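Local coordinates for protein restriction endonuclease S subunits (Thermoanaerobacter tengcongensis, PDB 3OKG) that probably serves as the DNA-binding specificity subunit of a type I restriction-modification methyltransferase, working together with M polypeptides, at residues T49-V54 with K70-Q75; E39-T44 with G111-T116. All coordinates share one frame; numbering follows the deposited sequence.

Overall arrangement
Both contacts lie in the first of the two DNA specificity domains. From the N terminus, the loop after strand 27-30 brings in residues 39-44, the first half of contact 2, and the chain then enters strand 50-54. It turns back about 16 residues later as strand 70-73, which closes contact 1, a short beta ladder. Only after passing through strand 81-84 does the chain reach 111-116 and close contact 2, so the smaller loop sits wholly within the larger. The two meet in one mixed sheet, where strand 50-54 lies between 70-73 and 113-115; their centres are about 10 Å apart, and backbone hydrogen bonds between Val54 and both Ile113 and Ser115 join them.

Contact 1 of 2, residues T49-V54 with K70-Q75; sequences TYFVYV and KEILGQ. With SO4 (sulfate ion), chain I.
Tyr50 and Leu73 face each other as a non-hydrogen-bonded antiparallel pair, and Leu73 CD1 sits over the face of the tyrosine ring, 3.8 Å from its centroid, in a CH-pi contact. Beside them the Glu71 side chain runs across Tyr50 at about a right angle, bringing OE2 to 3.5 Å from Tyr50 CB. Through the sheet, Phe51, Tyr53 and Ile72 share the other face. Phe51 CE2 lies 3.8 Å from Ile72 CB, while Ile72 CD1 reaches 3.5 Å from Tyr53 CB; Ile72 CG1 stands anti to its carbonyl carbon (chi1 -60°), which carries CD1 toward that tyrosine. Backbone hydrogen bonds set this register: Phe51 and Ile72 bond to each other twice, with Ile72 N 2.8 Å from Phe51 O, and Tyr53 pairs likewise with Lys70. Hydrogen-bonded and non-hydrogen-bonded pairs alternate, as in a regular antiparallel ladder. Beyond the ladder, Gly74 N donates to Thr49 O, and Thr49 OG1 gives a hydrogen bond to a sulfate, probably from the crystallisation liquor, also held by Asn46 and Ser48. Strand 70-73 edges this mixed sheet of the DNA specificity domain; strand 113-115 flanks 50-54 on its other side, and Phe51 and Tyr53 also pack on Ala81 of strand 81-84.

Contact 2 of 2, residues E39-T44 with G111-T116; sequences ERRDPT and GQICST. With SO4 (sulfate ion), chain G; SO4 (sulfate ion), chain D.
Arg41 and Ile113 mark the nearest backbone approach, with CA atoms 8.1 Å apart and residues 40-43 running at about 105° to 111-116, so side chains of 39-44 reach across to a backbone carbonyl and side chains of 111-116. The Arg41 chain is kinked about its CG-CD bond, NE folding back beside CB (chi3 -52°), which turns its guanidinium edge to the carbonyl of Gly111. Arg41 NH2 donates to Gly111 O at 2.7 Å, with the oxygen close to the guanidinium plane. A water that donates to the same oxygen accepts a weak bond from Arg41 NH1. Ile113 CD1 lies over one face of this guanidinium, off-centre and 3.9 Å from Arg41 NH1, while Ile113 CG1 approaches Pro43 CG at 4.2 Å. Were Arg41 an alanine, Gly111 O would probably lose its direct side-chain donor and Ile113 CD1 the flat group it packs against.

Farther along, Thr116 CG2 covers a face of the Arg40 guanidinium, 3.5 Å from Arg40 NH1, and a sulfate lies at that group's edge. Asp42 OD1 accepts from both N and OG1 of Thr44; the backbone bond makes an Asx turn leading into the 3-10 segment. Ser115 OG bonds to a second sulfate at 2.7 Å (to O1), and that ion also takes a hydrogen bond from Ile56 N.

Gly111 and Gln112 both face Ile85 in a G1 beta bulge. Strand 113-115 then runs between 50-54 and 81-84, with Ile113 packed on Phe51 and Ala81, while the loop 39-44 hydrogen-bonds through its backbone to Arg82 and Val84 of strand 81-84.

Contact 1 of 2, residues T49-V54 with K70-Q75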
# COMPACT_ATOMS: atom_id res chain seq x y z
N THR A 49 -16.81 31.91 26.69
CA THR A 49 -15.73 32.23 25.78
C THR A 49 -15.32 31.00 24.99
O THR A 49 -15.05 29.96 25.56
CB THR A 49 -14.55 32.79 26.54
OG1 THR A 49 -14.97 34.00 27.19
CG2 THR A 49 -13.41 33.11 25.60
N TYR A 50 -15.30 31.11 23.66
CA TYR A 50 -14.88 30.00 22.83
C TYR A 50 -13.36 29.84 22.93
O TYR A 50 -12.64 30.83 23.03
CB TYR A 50 -15.28 30.24 21.37
CG TYR A 50 -16.71 29.80 21.09
CD1 TYR A 50 -17.01 28.46 20.90
CD2 TYR A 50 -17.75 30.73 21.04
CE1 TYR A 50 -18.32 28.04 20.66
CE2 TYR A 50 -19.08 30.31 20.79
CZ TYR A 50 -19.34 28.98 20.60
OH TYR A 50 -20.63 28.55 20.37
N PHE A 51 -12.88 28.60 22.91
CA PHE A 51 -11.45 28.36 22.71
C PHE A 51 -11.31 27.24 21.68
O PHE A 51 -12.26 26.49 21.43
CB PHE A 51 -10.77 27.96 24.03
CG PHE A 51 -11.18 26.62 24.52
CD1 PHE A 51 -10.33 25.52 24.38
CD2 PHE A 51 -12.42 26.43 25.11
CE1 PHE A 51 -10.70 24.27 24.82
CE2 PHE A 51 -12.81 25.17 25.55
CZ PHE A 51 -11.95 24.09 25.42
N VAL A 52 -10.13 27.12 21.08
CA VAL A 52 -9.92 26.03 20.13
C VAL A 52 -9.17 24.91 20.84
O VAL A 52 -8.17 25.17 21.52
CB VAL A 52 -9.12 26.51 18.91
CG1 VAL A 52 -8.92 25.33 17.96
CG2 VAL A 52 -9.86 27.64 18.18
N TYR A 53 -9.68 23.67 20.71
CA TYR A 53 -9.12 22.54 21.44
C TYR A 53 -8.43 21.58 20.49
O TYR A 53 -9.02 21.16 19.49
CB TYR A 53 -10.23 21.79 22.16
CG TYR A 53 -9.77 20.66 23.02
CD1 TYR A 53 -8.64 20.79 23.82
CD2 TYR A 53 -10.48 19.48 23.08
CE1 TYR A 53 -8.20 19.74 24.61
CE2 TYR A 53 -10.07 18.43 23.89
CZ TYR A 53 -8.93 18.58 24.66
OH TYR A 53 -8.53 17.55 25.46
N VAL A 54 -7.18 21.25 20.80
CA VAL A 54 -6.43 20.23 20.07
C VAL A 54 -6.34 18.92 20.89
O VAL A 54 -5.63 18.86 21.88
CB VAL A 54 -5.01 20.73 19.73
CG1 VAL A 54 -4.32 19.72 18.82
CG2 VAL A 54 -5.05 22.13 19.06
N LYS A 70 -11.22 21.53 17.29
CA LYS A 70 -12.63 21.88 17.42
C LYS A 70 -12.77 23.13 18.24
O LYS A 70 -12.11 23.27 19.25
CB LYS A 70 -13.42 20.74 18.08
CG LYS A 70 -14.95 20.98 17.98
CD LYS A 70 -15.74 20.30 19.09
CE LYS A 70 -16.15 18.88 18.73
NZ LYS A 70 -17.05 18.30 19.78
N GLU A 71 -13.64 24.06 17.82
CA GLU A 71 -13.86 25.24 18.62
C GLU A 71 -14.95 24.91 19.62
O GLU A 71 -16.04 24.45 19.26
CB GLU A 71 -14.20 26.47 17.76
CG GLU A 71 -14.20 27.76 18.56
CD GLU A 71 -13.82 28.96 17.74
OE1 GLU A 71 -13.70 28.83 16.51
OE2 GLU A 71 -13.64 30.05 18.32
N ILE A 72 -14.65 25.14 20.88
CA ILE A 72 -15.51 24.72 21.97
C ILE A 72 -15.83 25.86 22.92
O ILE A 72 -14.99 26.71 23.20
CB ILE A 72 -14.86 23.58 22.77
CG1 ILE A 72 -14.59 22.38 21.85
CG2 ILE A 72 -15.73 23.17 23.95
CD1 ILE A 72 -13.69 21.31 22.50
N LEU A 73 -17.06 25.89 23.42
CA LEU A 73 -17.45 26.87 24.41
C LEU A 73 -16.80 26.51 25.76
O LEU A 73 -16.79 25.35 26.14
CB LEU A 73 -18.98 26.88 24.53
CG LEU A 73 -19.65 28.11 25.13
CD1 LEU A 73 -19.21 29.38 24.46
CD2 LEU A 73 -21.17 27.96 25.04
N GLY A 74 -16.29 27.51 26.48
CA GLY A 74 -15.57 27.22 27.71
C GLY A 74 -16.38 26.37 28.67
O GLY A 74 -15.88 25.44 29.30
N GLN A 75 -17.67 26.69 28.77
CA GLN A 75 -18.57 25.91 29.60
C GLN A 75 -18.43 24.42 29.34
O GLN A 75 -18.54 23.60 30.26
CB GLN A 75 -20.02 26.33 29.32
CG GLN A 75 -21.03 25.42 29.95
CD GLN A 75 -22.44 25.88 29.70
OE1 GLN A 75 -22.66 26.93 29.08
NE2 GLN A 75 -23.41 25.10 30.17
S SO4 I . -16.85 34.69 30.25
O1 SO4 I . -17.27 35.92 29.60
O2 SO4 I . -15.60 34.95 30.96
O3 SO4 I . -17.86 34.22 31.20
O4 SO4 I . -16.67 33.65 29.24

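Contact 2 of 2, residues E39-T44 with G111-T116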
# COMPACT_ATOMS: atom_id res chain seq x y z
N GLU A 39 2.29 26.48 30.69
CA GLU A 39 1.25 26.77 31.67
C GLU A 39 -0.04 26.06 31.33
O GLU A 39 -0.23 25.56 30.22
CB GLU A 39 0.99 28.28 31.72
CG GLU A 39 2.13 29.10 32.34
CD GLU A 39 1.76 30.59 32.48
OE1 GLU A 39 0.60 30.90 32.81
OE2 GLU A 39 2.65 31.45 32.26
N ARG A 40 -0.94 26.04 32.31
CA ARG A 40 -2.25 25.48 32.16
C ARG A 40 -3.31 26.57 32.36
O ARG A 40 -3.03 27.62 32.91
CB ARG A 40 -2.47 24.40 33.19
CG ARG A 40 -1.47 23.29 33.08
CD ARG A 40 -2.03 22.06 33.71
NE ARG A 40 -1.17 20.92 33.49
CZ ARG A 40 -1.59 19.67 33.64
NH1 ARG A 40 -2.85 19.44 33.99
NH2 ARG A 40 -0.74 18.66 33.44
N ARG A 41 -4.51 26.28 31.89
CA ARG A 41 -5.63 27.19 32.05
C ARG A 41 -6.91 26.37 32.03
O ARG A 41 -7.00 25.36 31.32
CB ARG A 41 -5.64 28.23 30.93
CG ARG A 41 -6.48 29.47 31.26
CD ARG A 41 -7.10 30.07 30.03
NE ARG A 41 -6.12 30.32 28.98
CZ ARG A 41 -6.38 30.20 27.68
NH1 ARG A 41 -7.60 29.84 27.26
NH2 ARG A 41 -5.43 30.45 26.79
N ASP A 42 -7.90 26.78 32.82
CA ASP A 42 -9.17 26.09 32.87
C ASP A 42 -10.19 26.92 32.10
O ASP A 42 -10.65 27.95 32.60
CB ASP A 42 -9.61 25.90 34.33
CG ASP A 42 -10.90 25.14 34.45
OD1 ASP A 42 -11.64 25.02 33.44
OD2 ASP A 42 -11.19 24.64 35.56
N PRO A 43 -10.51 26.51 30.87
CA PRO A 43 -11.40 27.36 30.06
C PRO A 43 -12.80 27.47 30.66
O PRO A 43 -13.54 28.38 30.27
CB PRO A 43 -11.49 26.60 28.71
CG PRO A 43 -10.31 25.59 28.75
CD PRO A 43 -10.16 25.25 30.20
N THR A 44 -13.17 26.55 31.56
CA THR A 44 -14.50 26.57 32.18
C THR A 44 -14.67 27.82 33.03
O THR A 44 -15.79 28.13 33.43
CB THR A 44 -14.82 25.33 33.06
OG1 THR A 44 -14.03 25.34 34.26
CG2 THR A 44 -14.57 24.03 32.28
N GLY A 111 -2.20 30.53 22.01
CA GLY A 111 -3.01 30.82 23.16
C GLY A 111 -4.22 29.93 23.27
O GLY A 111 -5.07 30.13 24.15
N GLN A 112 -4.32 28.94 22.39
CA GLN A 112 -5.40 27.97 22.48
C GLN A 112 -5.01 26.80 23.40
O GLN A 112 -4.08 26.94 24.19
CB GLN A 112 -5.83 27.53 21.08
CG GLN A 112 -6.16 28.75 20.19
CD GLN A 112 -7.20 29.69 20.84
OE1 GLN A 112 -7.13 30.92 20.69
NE2 GLN A 112 -8.13 29.12 21.58
N ILE A 113 -5.74 25.69 23.34
CA ILE A 113 -5.64 24.65 24.36
C ILE A 113 -5.42 23.27 23.73
O ILE A 113 -6.06 22.93 22.73
CB ILE A 113 -6.93 24.59 25.20
CG1 ILE A 113 -7.18 25.94 25.90
CG2 ILE A 113 -6.90 23.45 26.21
CD1 ILE A 113 -6.13 26.29 26.94
N CYS A 114 -4.52 22.48 24.31
CA CYS A 114 -4.43 21.08 23.93
C CYS A 114 -4.62 20.17 25.13
O CYS A 114 -4.55 20.61 26.29
CB CYS A 114 -3.10 20.74 23.23
SG CYS A 114 -1.65 20.66 24.37
N SER A 115 -4.87 18.91 24.83
CA SER A 115 -5.12 17.87 25.83
C SER A 115 -3.92 17.74 26.76
O SER A 115 -2.77 17.90 26.34
CB SER A 115 -5.36 16.53 25.13
OG SER A 115 -5.48 15.46 26.06
N THR A 116 -4.18 17.45 28.03
CA THR A 116 -3.10 17.09 28.97
C THR A 116 -2.38 15.82 28.51
O THR A 116 -1.31 15.48 29.02
CB THR A 116 -3.66 16.83 30.38
OG1 THR A 116 -4.75 15.92 30.26
CG2 THR A 116 -4.12 18.13 31.02
S SO4 G . -2.38 15.66 34.36
O1 SO4 G . -3.74 16.19 34.53
O2 SO4 G . -1.64 16.49 33.41
O3 SO4 G . -1.69 15.69 35.66
O4 SO4 G . -2.44 14.30 33.83
S SO4 D . -7.08 12.95 24.04
O1 SO4 D . -7.19 13.51 25.37
O2 SO4 D . -6.22 13.82 23.23
O3 SO4 D . -6.44 11.64 24.10
O4 SO4 D . -8.39 12.85 23.43
O HOH W 1 -8.32 30.55 24.08